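Long-range contacts in cell wall surface anchor family protein (Streptococcus pneumoniae, PDB 4OQ1), which acts as an ancillary pilin of Streptococcus pneumoniae and probably attaches the pilus fibre to the bacterial cell wall: residues 167-172 / 197-202; 217-222 / 233-238; 152-157 / 205-210. The protein carries 3 engineered substitutions. All coordinates share one frame; numbering follows the deposited sequence.

All three contacts lie in one domain with the CnaB, or prealbumin-like, fold. Contact 1 and contact 2 share a sheet, because strands 167-174 and 216-224 are neighbours in it; their centres are about 10 Å apart. Contact 3 belongs to a second sheet, about 12 Å from contact 1 and 13 Å from contact 2, centre to centre. The two sheets pack face to face. Leu153 packs on Phe168 and Phe220, and Ile208 on Phe168 and Leu200. A covalent Lys155-Asn252 link lies at this interface, and Glu222 OE2 of contact 2 comes within 3.4 Å of Lys155 CE.

Contact 1: 167-172 / 197-202; sequences GFKLVS and GRTLYT
Phe168 and Leu200 form the hydrogen-bonded pair of a short antiparallel strand pairing in one sheet of the CnaB domain. Phe168 N donates to Leu200 O at 2.7 Å. Leu200 N returns a nearly straight bond to Phe168 O, with 176° at the hydrogen. The pairing is brief, since the touching parts run 123° apart and soon diverge. Where they part, a water takes over. It accepts from Leu170 N at 3.0 Å and donates to Arg198 O, and so bridges the widening gap.

The next pair, Gly167 and Tyr201, is non-hydrogen-bonded. Gly167 has no side chain, and two groups close in on its CA. Thr199 CG2 lies 3.6 Å from Gly167 CA, and Tyr201 CD2 lies 3.7 Å from the same atom. The methyl gets there because Thr199 holds CG2 anti to its backbone N, with OG1 beside that N (chi1 -60°). OG1 is thereby turned to Lys169, whose chain bends at its last torsion and brings NZ to 3.0 Å from Thr199 OG1. On the buried face, Leu200 CD1 comes within 3.3 Å of Phe168 O and reaches on toward Leu170 CB, at 4.2 Å. The Phe168 ring turns an edge to Leu200 O.

Three side chains of 197-202 have polar partners elsewhere: Arg198 NH1 bonds to Gly186 O, Tyr201 OH to Glu224, and Thr202 OG1 to Leu163 O. Strand 167-174 also pairs with strands 177-185 and 216-224, and strand 200-201 adds a further antiparallel partner at its start. Phe168, Leu200 and Thr202 all pack on Ile208 of strand 207-211, in the facing sheet; Phe168 also meets Phe220, and Leu200 meets Val210.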
ATOM      1  N   GLY A 167       2.722   0.483  -8.878  1.00 17.56           N
ATOM      2  CA  GLY A 167       2.956   0.116  -7.462  1.00 17.61           C
ATOM      3  C   GLY A 167       3.865   1.081  -6.706  1.00 16.44           C
ATOM      4  O   GLY A 167       4.888   1.502  -7.316  1.00 18.35           O
ATOM      5  N   PHE A 168       3.421   1.465  -5.485  1.00 16.20           N
ATOM      6  CA  PHE A 168       4.207   2.367  -4.580  1.00 17.40           C
ATOM      7  C   PHE A 168       4.363   1.688  -3.222  1.00 16.31           C
ATOM      8  O   PHE A 168       3.553   0.859  -2.814  1.00 21.17           O
ATOM      9  CB  PHE A 168       3.493   3.688  -4.406  1.00 15.68           C
ATOM     10  CG  PHE A 168       3.556   4.579  -5.606  1.00 12.53           C
ATOM     11  CD1 PHE A 168       2.680   4.491  -6.579  1.00 14.38           C
ATOM     12  CD2 PHE A 168       4.496   5.583  -5.694  1.00 13.71           C
ATOM     13  CE1 PHE A 168       2.714   5.373  -7.671  1.00 12.33           C
ATOM     14  CE2 PHE A 168       4.591   6.433  -6.793  1.00 14.99           C
ATOM     15  CZ  PHE A 168       3.670   6.346  -7.775  1.00 14.66           C
ATOM     16  N   LYS A 169       5.477   1.958  -2.540  1.00 20.61           N
ATOM     17  CA  LYS A 169       5.503   1.687  -1.110  1.00 17.81           C
ATOM     18  C   LYS A 169       5.515   3.001  -0.390  1.00 17.16           C
ATOM     19  O   LYS A 169       5.974   4.062  -0.883  1.00 17.40           O
ATOM     20  CB  LYS A 169       6.737   0.841  -0.708  1.00 22.03           C
ATOM     21  CG  LYS A 169       6.663  -0.591  -1.168  1.00 27.65           C
ATOM     22  CD  LYS A 169       7.890  -1.372  -0.696  1.00 30.89           C
ATOM     23  CE  LYS A 169       8.111  -2.734  -1.331  1.00 39.33           C
ATOM     24  NZ  LYS A 169       6.974  -3.695  -1.194  1.00 42.96           N
ATOM     25  N   LEU A 170       4.889   2.989   0.779  1.00 20.09           N
ATOM     26  CA  LEU A 170       4.779   4.128   1.654  1.00 16.76           C
ATOM     27  C   LEU A 170       5.714   3.972   2.863  1.00 17.72           C
ATOM     28  O   LEU A 170       5.639   3.026   3.576  1.00 17.78           O
ATOM     29  CB  LEU A 170       3.383   4.171   2.124  1.00 20.32           C
ATOM     30  CG  LEU A 170       2.994   5.253   3.107  1.00 18.73           C
ATOM     31  CD1 LEU A 170       3.171   6.602   2.426  1.00 18.82           C
ATOM     32  CD2 LEU A 170       1.517   5.039   3.516  1.00 20.93           C
ATOM     33  N   VAL A 171       6.570   4.950   3.075  1.00 18.73           N
ATOM     34  CA  VAL A 171       7.479   5.004   4.152  1.00 19.66           C
ATOM     35  C   VAL A 171       7.356   6.380   4.878  1.00 21.88           C
ATOM     36  O   VAL A 171       6.933   7.374   4.296  1.00 21.46           O
ATOM     37  CB  VAL A 171       8.946   4.863   3.701  1.00 18.88           C
ATOM     38  CG1 VAL A 171       9.113   3.579   2.923  1.00 19.73           C
ATOM     39  CG2 VAL A 171       9.429   6.096   2.923  1.00 20.18           C
ATOM     40  N   SER A 172       7.580   6.381   6.178  1.00 20.67           N
ATOM     41  CA  SER A 172       7.578   7.612   6.966  1.00 20.99           C
ATOM     42  C   SER A 172       9.014   8.089   6.883  1.00 22.38           C
ATOM     43  O   SER A 172       9.918   7.322   6.603  1.00 21.97           O
ATOM     44  CB  SER A 172       7.198   7.356   8.433  1.00 24.92           C
ATOM     45  OG  SER A 172       8.066   6.390   9.007  1.00 24.88           O
ATOM     46  N   GLY A 197       4.614  -4.873   4.777  1.00 27.48           N
ATOM     47  CA  GLY A 197       5.255  -5.290   3.558  1.00 36.49           C
ATOM     48  C   GLY A 197       4.550  -5.000   2.250  1.00 39.94           C
ATOM     49  O   GLY A 197       4.864  -5.670   1.278  1.00 50.64           O
ATOM     50  N   ARG A 198       3.624  -4.047   2.172  1.00 33.44           N
ATOM     51  CA  ARG A 198       2.695  -4.087   1.051  1.00 30.90           C
ATOM     52  C   ARG A 198       3.067  -3.047  -0.026  1.00 30.05           C
ATOM     53  O   ARG A 198       3.554  -1.943   0.268  1.00 26.10           O
ATOM     54  CB  ARG A 198       1.239  -3.901   1.492  1.00 29.66           C
ATOM     55  CG  ARG A 198       0.746  -4.940   2.478  1.00 32.62           C
ATOM     56  CD  ARG A 198      -0.607  -4.621   3.046  1.00 28.19           C
ATOM     57  NE  ARG A 198      -1.614  -4.502   1.980  1.00 30.99           N
ATOM     58  CZ  ARG A 198      -2.846  -3.985   2.127  1.00 30.27           C
ATOM     59  NH1 ARG A 198      -3.277  -3.532   3.313  1.00 28.41           N
ATOM     60  NH2 ARG A 198      -3.641  -3.895   1.077  1.00 31.89           N
ATOM     61  N   THR A 199       2.832  -3.437  -1.270  1.00 23.87           N
ATOM     62  CA  THR A 199       2.858  -2.529  -2.374  1.00 22.03           C
ATOM     63  C   THR A 199       1.482  -2.051  -2.576  1.00 20.80           C
ATOM     64  O   THR A 199       0.531  -2.849  -2.568  1.00 21.78           O
ATOM     65  CB  THR A 199       3.435  -3.186  -3.623  1.00 20.29           C
ATOM     66  OG1 THR A 199       4.774  -3.604  -3.286  1.00 24.15           O
ATOM     67  CG2 THR A 199       3.540  -2.232  -4.746  1.00 21.49           C
ATOM     68  N   LEU A 200       1.360  -0.742  -2.756  1.00 19.64           N
ATOM     69  CA  LEU A 200       0.037  -0.079  -2.984  1.00 19.66           C
ATOM     70  C   LEU A 200      -0.074   0.184  -4.479  1.00 20.77           C
ATOM     71  O   LEU A 200       0.832   0.727  -5.079  1.00 19.85           O
ATOM     72  CB  LEU A 200       0.065   1.288  -2.234  1.00 21.14           C
ATOM     73  CG  LEU A 200       0.255   1.477  -0.734  1.00 23.90           C
ATOM     74  CD1 LEU A 200       1.628   1.118  -0.178  1.00 28.06           C
ATOM     75  CD2 LEU A 200       0.003   2.881  -0.245  1.00 27.85           C
ATOM     76  N   TYR A 201      -1.235  -0.077  -5.126  1.00 18.83           N
ATOM     77  CA  TYR A 201      -1.340   0.055  -6.541  1.00 19.13           C
ATOM     78  C   TYR A 201      -2.428   1.049  -6.912  1.00 18.11           C
ATOM     79  O   TYR A 201      -3.513   0.999  -6.356  1.00 19.88           O
ATOM     80  CB  TYR A 201      -1.767  -1.350  -7.222  1.00 22.42           C
ATOM     81  CG  TYR A 201      -0.676  -2.375  -7.113  1.00 21.85           C
ATOM     82  CD1 TYR A 201      -0.648  -3.222  -6.043  1.00 23.50           C
ATOM     83  CD2 TYR A 201       0.353  -2.424  -8.027  1.00 25.11           C
ATOM     84  CE1 TYR A 201       0.380  -4.140  -5.877  1.00 24.84           C
ATOM     85  CE2 TYR A 201       1.439  -3.308  -7.877  1.00 24.13           C
ATOM     86  CZ  TYR A 201       1.420  -4.217  -6.855  1.00 26.54           C
ATOM     87  OH  TYR A 201       2.489  -5.088  -6.648  1.00 25.61           O
ATOM     88  N   THR A 202      -2.122   1.883  -7.868  1.00 15.12           N
ATOM     89  CA  THR A 202      -3.082   2.831  -8.495  1.00 16.36           C
ATOM     90  C   THR A 202      -4.271   2.125  -9.014  1.00 18.22           C
ATOM     91  O   THR A 202      -4.082   1.094  -9.685  1.00 18.36           O
ATOM     92  CB  THR A 202      -2.467   3.809  -9.512  1.00 16.18           C
ATOM     93  OG1 THR A 202      -1.879   3.192 -10.718  1.00 15.59           O
ATOM     94  CG2 THR A 202      -1.395   4.689  -8.781  1.00 15.81           C
TER
HETATM   95  O   HOH W   1       3.957   0.253   1.570  1.00 22.54           O

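Contact 2: 217-222 / 233-238; sequences NYRFKE and TLDTDV
Tyr218 to Glu222 pair with Val238 back to Leu234 in regular antiparallel register. Tyr218 with Val238 and Phe220 with Thr236 are hydrogen-bonded pairs, each joined by two backbone bonds. Glu222 N adds a bond to Leu234 O at 2.7 Å.

Two salt bridges lie on the face of Arg219 and Lys221. Arg219 NE donates to Asp237 OD1 at 2.7 Å. The oxygen lies in the guanidinium plane and is met on its syn side; the two flat groups are nearly coplanar, 23° apart. A bend at chi3 (-77°) sets the guanidinium alongside the carboxylate. Lys221 NZ reaches the syn lone pair of Asp235 OD1 at 2.8 Å and is also bonded to a water. Asp235 OD2 stands out of the guanidinium plane, 4.2 Å from Arg219 NE, and probably adds only charge attraction.

The other face is mostly apolar. Val238 CG1 touches Tyr218 CB at 3.8 Å and the edge of the Phe220 ring at CE2.

Arg219 NH2 also makes a salt bridge to Asp176, and NH1 bonds to Ser178. This pair of strands is thus two-faced: paired charges on one face, with Phe220 and Val238 on the face turned to the other sheet.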
ATOM      1  N   ASN A 217       5.660  13.302   8.266  1.00 18.88           N
ATOM      2  CA  ASN A 217       6.293  13.369   6.942  1.00 21.29           C
ATOM      3  C   ASN A 217       6.368  11.966   6.367  1.00 19.95           C
ATOM      4  O   ASN A 217       6.716  11.006   7.075  1.00 20.15           O
ATOM      5  CB  ASN A 217       7.688  13.928   7.039  1.00 22.09           C
ATOM      6  CG  ASN A 217       7.678  15.382   7.444  1.00 26.74           C
ATOM      7  OD1 ASN A 217       7.076  16.187   6.774  1.00 26.75           O
ATOM      8  ND2 ASN A 217       8.296  15.704   8.586  1.00 27.77           N
ATOM      9  N   TYR A 218       5.931  11.881   5.097  1.00 19.89           N
ATOM     10  CA  TYR A 218       5.842  10.577   4.410  1.00 18.35           C
ATOM     11  C   TYR A 218       6.466  10.702   3.005  1.00 17.62           C
ATOM     12  O   TYR A 218       6.624  11.782   2.490  1.00 17.07           O
ATOM     13  CB  TYR A 218       4.356  10.070   4.296  1.00 18.67           C
ATOM     14  CG  TYR A 218       3.774   9.761   5.641  1.00 18.40           C
ATOM     15  CD1 TYR A 218       3.103  10.761   6.343  1.00 20.07           C
ATOM     16  CD2 TYR A 218       3.966   8.532   6.247  1.00 19.61           C
ATOM     17  CE1 TYR A 218       2.605  10.524   7.589  1.00 20.37           C
ATOM     18  CE2 TYR A 218       3.510   8.273   7.540  1.00 21.65           C
ATOM     19  CZ  TYR A 218       2.795   9.280   8.207  1.00 20.96           C
ATOM     20  OH  TYR A 218       2.256   9.021   9.473  1.00 20.96           O
ATOM     21  N   ARG A 219       6.686   9.534   2.397  1.00 18.73           N
ATOM     22  CA  ARG A 219       7.236   9.426   1.047  1.00 18.69           C
ATOM     23  C   ARG A 219       6.588   8.208   0.366  1.00 18.64           C
ATOM     24  O   ARG A 219       6.554   7.105   0.950  1.00 17.89           O
ATOM     25  CB  ARG A 219       8.676   9.216   1.265  1.00 23.70           C
ATOM     26  CG  ARG A 219       9.582   9.108   0.105  1.00 28.48           C
ATOM     27  CD  ARG A 219      10.978   9.270   0.747  1.00 28.83           C
ATOM     28  NE  ARG A 219      11.398  10.622   1.113  1.00 26.07           N
ATOM     29  CZ  ARG A 219      12.522  10.878   1.799  1.00 28.62           C
ATOM     30  NH1 ARG A 219      13.246   9.905   2.280  1.00 31.38           N
ATOM     31  NH2 ARG A 219      12.891  12.094   2.110  1.00 33.19           N
ATOM     32  N   PHE A 220       6.056   8.447  -0.844  1.00 18.09           N
ATOM     33  CA  PHE A 220       5.586   7.391  -1.698  1.00 19.50           C
ATOM     34  C   PHE A 220       6.721   7.030  -2.710  1.00 20.70           C
ATOM     35  O   PHE A 220       7.171   7.901  -3.446  1.00 19.75           O
ATOM     36  CB  PHE A 220       4.327   7.813  -2.445  1.00 19.49           C
ATOM     37  CG  PHE A 220       3.104   7.797  -1.657  1.00 18.97           C
ATOM     38  CD1 PHE A 220       2.230   6.730  -1.741  1.00 19.83           C
ATOM     39  CD2 PHE A 220       2.692   8.932  -0.949  1.00 22.12           C
ATOM     40  CE1 PHE A 220       1.034   6.740  -1.031  1.00 22.86           C
ATOM     41  CE2 PHE A 220       1.477   8.941  -0.265  1.00 21.36           C
ATOM     42  CZ  PHE A 220       0.667   7.841  -0.299  1.00 20.48           C
ATOM     43  N   LYS A 221       7.215   5.782  -2.669  1.00 16.21           N
ATOM     44  CA  LYS A 221       8.266   5.333  -3.536  1.00 19.48           C
ATOM     45  C   LYS A 221       7.784   4.473  -4.624  1.00 16.05           C
ATOM     46  O   LYS A 221       7.090   3.500  -4.377  1.00 16.73           O
ATOM     47  CB  LYS A 221       9.333   4.552  -2.748  1.00 21.62           C
ATOM     48  CG  LYS A 221       9.729   5.158  -1.444  1.00 28.86           C
ATOM     49  CD  LYS A 221      10.753   4.268  -0.751  1.00 30.84           C
ATOM     50  CE  LYS A 221      12.088   4.169  -1.452  1.00 29.54           C
ATOM     51  NZ  LYS A 221      12.759   5.486  -1.310  1.00 28.48           N
ATOM     52  N   GLU A 222       8.117   4.830  -5.866  1.00 19.51           N
ATOM     53  CA  GLU A 222       7.552   4.109  -7.039  1.00 17.93           C
ATOM     54  C   GLU A 222       8.326   2.820  -7.361  1.00 18.34           C
ATOM     55  O   GLU A 222       9.089   2.759  -8.330  1.00 21.25           O
ATOM     56  CB  GLU A 222       7.502   5.015  -8.261  1.00 17.37           C
ATOM     57  CG  GLU A 222       6.762   4.403  -9.402  1.00 21.45           C
ATOM     58  CD  GLU A 222       6.424   5.403 -10.521  1.00 19.72           C
ATOM     59  OE1 GLU A 222       6.625   6.599 -10.351  1.00 17.65           O
ATOM     60  OE2 GLU A 222       6.024   4.916 -11.600  1.00 21.38           O
ATOM     61  N   THR A 233      10.578  10.604 -10.888  1.00 43.55           N
ATOM     62  CA  THR A 233      11.045  10.816  -9.515  1.00 41.70           C
ATOM     63  C   THR A 233      10.678   9.585  -8.722  1.00 31.32           C
ATOM     64  O   THR A 233       9.490   9.271  -8.572  1.00 35.87           O
ATOM     65  CB  THR A 233      10.296  12.015  -8.865  1.00 46.72           C
ATOM     66  OG1 THR A 233       8.928  12.043  -9.345  1.00 47.33           O
ATOM     67  CG2 THR A 233      11.008  13.379  -9.183  1.00 54.81           C
ATOM     68  N   LEU A 234      11.632   8.868  -8.188  1.00 25.20           N
ATOM     69  CA  LEU A 234      11.247   7.679  -7.421  1.00 30.24           C
ATOM     70  C   LEU A 234      10.351   7.956  -6.154  1.00 24.12           C
ATOM     71  O   LEU A 234       9.355   7.272  -5.846  1.00 20.41           O
ATOM     72  CB  LEU A 234      12.500   6.984  -6.956  1.00 35.84           C
ATOM     73  CG  LEU A 234      12.195   5.559  -6.516  1.00 37.89           C
ATOM     74  CD1 LEU A 234      11.767   4.773  -7.708  1.00 45.22           C
ATOM     75  CD2 LEU A 234      13.437   4.908  -5.893  1.00 44.98           C
ATOM     76  N   ASP A 235      10.792   8.967  -5.405  1.00 23.45           N
ATOM     77  CA  ASP A 235      10.158   9.405  -4.168  1.00 22.45           C
ATOM     78  C   ASP A 235       9.310  10.653  -4.373  1.00 24.70           C
ATOM     79  O   ASP A 235       9.759  11.612  -5.001  1.00 27.56           O
ATOM     80  CB  ASP A 235      11.316   9.756  -3.177  1.00 24.67           C
ATOM     81  CG  ASP A 235      12.017   8.585  -2.713  1.00 28.21           C
ATOM     82  OD1 ASP A 235      11.407   7.484  -2.778  1.00 28.41           O
ATOM     83  OD2 ASP A 235      13.178   8.713  -2.240  1.00 33.55           O
ATOM     84  N   THR A 236       8.082  10.657  -3.833  1.00 23.17           N
ATOM     85  CA  THR A 236       7.259  11.855  -3.808  1.00 21.87           C
ATOM     86  C   THR A 236       6.870  12.063  -2.319  1.00 23.33           C
ATOM     87  O   THR A 236       6.208  11.227  -1.686  1.00 19.40           O
ATOM     88  CB  THR A 236       6.011  11.728  -4.730  1.00 22.67           C
ATOM     89  OG1 THR A 236       6.437  11.542  -6.074  1.00 25.89           O
ATOM     90  CG2 THR A 236       5.218  13.011  -4.652  1.00 25.55           C
ATOM     91  N   ASP A 237       7.273  13.195  -1.774  1.00 22.66           N
ATOM     92  CA  ASP A 237       7.139  13.505  -0.362  1.00 24.19           C
ATOM     93  C   ASP A 237       5.808  14.102  -0.077  1.00 24.02           C
ATOM     94  O   ASP A 237       5.184  14.759  -0.921  1.00 25.13           O
ATOM     95  CB  ASP A 237       8.270  14.492   0.061  1.00 28.77           C
ATOM     96  CG  ASP A 237       9.546  13.764   0.458  1.00 35.10           C
ATOM     97  OD1 ASP A 237       9.840  12.597   0.036  1.00 41.39           O
ATOM     98  OD2 ASP A 237      10.287  14.373   1.244  1.00 49.24           O
ATOM     99  N   VAL A 238       5.317  13.892   1.125  1.00 22.83           N
ATOM    100  CA  VAL A 238       4.003  14.472   1.438  1.00 22.71           C
ATOM    101  C   VAL A 238       4.019  14.683   2.955  1.00 22.35           C
ATOM    102  O   VAL A 238       4.695  13.952   3.671  1.00 23.18           O
ATOM    103  CB  VAL A 238       2.815  13.595   0.980  1.00 26.39           C
ATOM    104  CG1 VAL A 238       2.712  12.380   1.781  1.00 30.68           C
ATOM    105  CG2 VAL A 238       1.525  14.372   1.174  1.00 31.29           C
TER
HETATM  106  O   HOH W   2       7.187  16.109   3.615  1.00 37.33           O
HETATM  107  O   HOH W   3      13.911   6.895   0.617  1.00 38.87           O
HETATM  108  O   HOH W   4       7.542   9.278 -11.609  1.00 41.13           O

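Contact 3: 152-157 / 205-210; sequences KLIKVD and NGEIFV
Leu153 N donates to Ile208 O at 2.7 Å, nearly straight at 170°. The same carbonyl oxygen receives a CA-H contact from Lys152 CA at 3.2 Å. Ile208 N bonds back to Leu153 O, which completes the hydrogen-bonded pair. Lys155 N then donates to Gly206 O at 2.9 Å. Gly206 takes left-handed backbone angles, and this turn leads the chain into strand 207-211.

Side chains sort onto two faces. Lys152, Ile154, Glu207 and Phe209 share one. There the Lys152 chain crosses Glu207. Its extended start brings Lys152 CD to 3.9 Å from Glu207 CD, and the chain bends only after that, at chi3 (-52°), which turns CE. The charged ends stay apart, with Lys152 NZ 4.3 Å from Glu207 OE1. That is at most a loose attraction between charges, longer than a salt bridge; the firm partner of Glu207 is Arg162. On the flank, Phe209 presents its ring edge to the lysine stem, with CD1 3.9 Å from Lys152 CB. On the other face Leu153 CB and Ile208 CB meet at 4.3 Å. Both residues also pack on Phe168 of the facing sheet, and Leu153 on Phe220.

Lys155 turns its long chain away from the partner strand, and its NZ is joined covalently to CG of Asn252 on strand 246-254. NZ also makes a weak bond to Val156 O at 3.3 Å. Glu222 packs beside the linked chain. Strand 207-211 is an edge strand of the mixed sheet, antiparallel to strand 150-157, which in turn runs parallel to strand 246-254. An internal Lys-Asn isopeptide bond between neighbouring strands, with an acidic residue close by, is characteristic of CnaB domains in Gram-positive pilins. There it stiffens the domain against unfolding, and it probably does so here.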
ATOM      1  N   LYS A 152      -4.171  11.558  -1.085  1.00 23.35           N
ATOM      2  CA  LYS A 152      -4.547  11.048  -2.352  1.00 24.99           C
ATOM      3  C   LYS A 152      -3.368  11.236  -3.291  1.00 20.55           C
ATOM      4  O   LYS A 152      -2.822  12.351  -3.458  1.00 23.18           O
ATOM      5  CB  LYS A 152      -5.852  11.693  -2.902  1.00 23.69           C
ATOM      6  CG  LYS A 152      -6.251  11.100  -4.207  1.00 26.50           C
ATOM      7  CD  LYS A 152      -7.380  11.788  -4.948  1.00 32.16           C
ATOM      8  CE  LYS A 152      -8.619  11.990  -4.082  1.00 38.14           C
ATOM      9  NZ  LYS A 152      -9.700  12.749  -4.784  1.00 43.14           N
ATOM     10  N   LEU A 153      -2.912  10.125  -3.854  1.00 22.55           N
ATOM     11  CA  LEU A 153      -1.878  10.128  -4.882  1.00 18.43           C
ATOM     12  C   LEU A 153      -2.534   9.958  -6.244  1.00 18.84           C
ATOM     13  O   LEU A 153      -3.364   9.047  -6.447  1.00 22.54           O
ATOM     14  CB  LEU A 153      -0.792   9.070  -4.608  1.00 18.38           C
ATOM     15  CG  LEU A 153       0.408   9.013  -5.575  1.00 16.72           C
ATOM     16  CD1 LEU A 153       1.623   8.385  -4.858  1.00 16.58           C
ATOM     17  CD2 LEU A 153      -0.041   8.214  -6.750  1.00 20.58           C
ATOM     18  N   ILE A 154      -2.165  10.857  -7.164  1.00 17.70           N
ATOM     19  CA  ILE A 154      -2.638  10.824  -8.541  1.00 22.45           C
ATOM     20  C   ILE A 154      -1.442  10.548  -9.463  1.00 17.14           C
ATOM     21  O   ILE A 154      -0.499  11.312  -9.500  1.00 15.29           O
ATOM     22  CB  ILE A 154      -3.314  12.129  -9.015  1.00 23.03           C
ATOM     23  CG1 ILE A 154      -4.543  12.415  -8.158  1.00 26.08           C
ATOM     24  CG2 ILE A 154      -3.766  11.888 -10.446  1.00 27.81           C
ATOM     25  CD1 ILE A 154      -5.286  13.671  -8.541  1.00 25.72           C
ATOM     26  N   LYS A 155      -1.529   9.432 -10.169  1.00 16.04           N
ATOM     27  CA  LYS A 155      -0.519   8.980 -11.094  1.00 18.57           C
ATOM     28  C   LYS A 155      -0.944   9.191 -12.534  1.00 18.00           C
ATOM     29  O   LYS A 155      -1.911   8.676 -12.985  1.00 18.83           O
ATOM     30  CB  LYS A 155      -0.206   7.512 -10.853  1.00 19.66           C
ATOM     31  CG  LYS A 155       1.019   6.992 -11.558  1.00 23.13           C
ATOM     32  CD  LYS A 155       2.287   7.763 -11.278  1.00 28.69           C
ATOM     33  CE  LYS A 155       3.498   7.191 -12.002  1.00 31.39           C
ATOM     34  NZ  LYS A 155       3.754   7.662 -13.394  1.00 39.01           N
ATOM     35  N   VAL A 156      -0.148   9.945 -13.240  1.00 15.27           N
ATOM     36  CA  VAL A 156      -0.386  10.290 -14.624  1.00 17.32           C
ATOM     37  C   VAL A 156       0.833  10.089 -15.537  1.00 17.79           C
ATOM     38  O   VAL A 156       2.021   9.980 -15.080  1.00 16.66           O
ATOM     39  CB  VAL A 156      -0.879  11.741 -14.783  1.00 17.11           C
ATOM     40  CG1 VAL A 156      -2.263  11.978 -14.170  1.00 20.68           C
ATOM     41  CG2 VAL A 156       0.129  12.777 -14.295  1.00 18.12           C
ATOM     42  N   ASP A 157       0.570  10.127 -16.835  1.00 17.73           N
ATOM     43  CA  ASP A 157       1.612  10.343 -17.817  1.00 19.14           C
ATOM     44  C   ASP A 157       1.762  11.807 -18.118  1.00 19.50           C
ATOM     45  O   ASP A 157       1.139  12.649 -17.478  1.00 18.39           O
ATOM     46  CB  ASP A 157       1.420   9.453 -19.086  1.00 24.24           C
ATOM     47  CG  ASP A 157       0.309   9.931 -20.002  1.00 23.78           C
ATOM     48  OD1 ASP A 157      -0.257  10.979 -19.717  1.00 22.35           O
ATOM     49  OD2 ASP A 157      -0.020   9.194 -20.939  1.00 23.17           O
ATOM     50  N   ASN A 205      -8.602   5.059 -11.774  1.00 25.64           N
ATOM     51  CA  ASN A 205      -8.432   6.473 -11.923  1.00 25.82           C
ATOM     52  C   ASN A 205      -7.033   6.954 -11.656  1.00 22.80           C
ATOM     53  O   ASN A 205      -6.783   8.135 -11.434  1.00 22.65           O
ATOM     54  CB  ASN A 205      -9.427   7.231 -11.066  1.00 29.00           C
ATOM     55  CG  ASN A 205     -10.852   6.874 -11.405  1.00 29.96           C
ATOM     56  OD1 ASN A 205     -11.614   6.364 -10.574  1.00 38.84           O
ATOM     57  ND2 ASN A 205     -11.193   7.094 -12.578  1.00 28.60           N
ATOM     58  N   GLY A 206      -6.099   6.053 -11.640  1.00 23.35           N
ATOM     59  CA  GLY A 206      -4.753   6.450 -11.269  1.00 21.42           C
ATOM     60  C   GLY A 206      -4.524   6.801  -9.822  1.00 22.88           C
ATOM     61  O   GLY A 206      -3.499   7.467  -9.524  1.00 19.09           O
ATOM     62  N   GLU A 207      -5.451   6.438  -8.910  1.00 21.53           N
ATOM     63  CA  GLU A 207      -5.428   7.052  -7.585  1.00 21.07           C
ATOM     64  C   GLU A 207      -5.047   6.050  -6.526  1.00 21.18           C
ATOM     65  O   GLU A 207      -5.366   4.886  -6.642  1.00 24.88           O
ATOM     66  CB  GLU A 207      -6.704   7.794  -7.198  1.00 23.39           C
ATOM     67  CG  GLU A 207      -7.104   8.770  -8.276  1.00 27.68           C
ATOM     68  CD  GLU A 207      -8.323   9.605  -7.977  1.00 32.30           C
ATOM     69  OE1 GLU A 207      -9.152   9.152  -7.160  1.00 33.15           O
ATOM     70  OE2 GLU A 207      -8.482  10.638  -8.674  1.00 29.51           O
ATOM     71  N   ILE A 208      -4.252   6.505  -5.569  1.00 18.12           N
ATOM     72  CA  ILE A 208      -4.135   5.808  -4.299  1.00 18.42           C
ATOM     73  C   ILE A 208      -4.630   6.718  -3.164  1.00 17.43           C
ATOM     74  O   ILE A 208      -4.197   7.888  -3.023  1.00 19.57           O
ATOM     75  CB  ILE A 208      -2.714   5.320  -4.024  1.00 18.34           C
ATOM     76  CG1 ILE A 208      -2.273   4.271  -5.061  1.00 18.79           C
ATOM     77  CG2 ILE A 208      -2.566   4.727  -2.631  1.00 18.99           C
ATOM     78  CD1 ILE A 208      -0.740   4.068  -5.091  1.00 16.06           C
ATOM     79  N   PHE A 209      -5.440   6.160  -2.306  1.00 18.90           N
ATOM     80  CA  PHE A 209      -6.061   6.920  -1.179  1.00 19.51           C
ATOM     81  C   PHE A 209      -5.779   6.253   0.127  1.00 20.89           C
ATOM     82  O   PHE A 209      -6.121   5.073   0.307  1.00 23.70           O
ATOM     83  CB  PHE A 209      -7.589   7.049  -1.414  1.00 22.57           C
ATOM     84  CG  PHE A 209      -8.267   8.060  -0.527  1.00 27.14           C
ATOM     85  CD1 PHE A 209      -8.180   9.384  -0.817  1.00 30.30           C
ATOM     86  CD2 PHE A 209      -9.015   7.665   0.553  1.00 29.92           C
ATOM     87  CE1 PHE A 209      -8.781  10.357  -0.004  1.00 37.58           C
ATOM     88  CE2 PHE A 209      -9.644   8.623   1.380  1.00 34.83           C
ATOM     89  CZ  PHE A 209      -9.512   9.968   1.091  1.00 38.43           C
ATOM     90  N   VAL A 210      -5.091   6.964   1.019  1.00 17.83           N
ATOM     91  CA  VAL A 210      -4.701   6.431   2.327  1.00 18.30           C
ATOM     92  C   VAL A 210      -5.241   7.309   3.427  1.00 20.71           C
ATOM     93  O   VAL A 210      -4.923   8.530   3.491  1.00 19.51           O
ATOM     94  CB  VAL A 210      -3.170   6.371   2.498  1.00 15.25           C
ATOM     95  CG1 VAL A 210      -2.844   5.679   3.800  1.00 17.48           C
ATOM     96  CG2 VAL A 210      -2.580   5.613   1.297  1.00 18.92           C
TER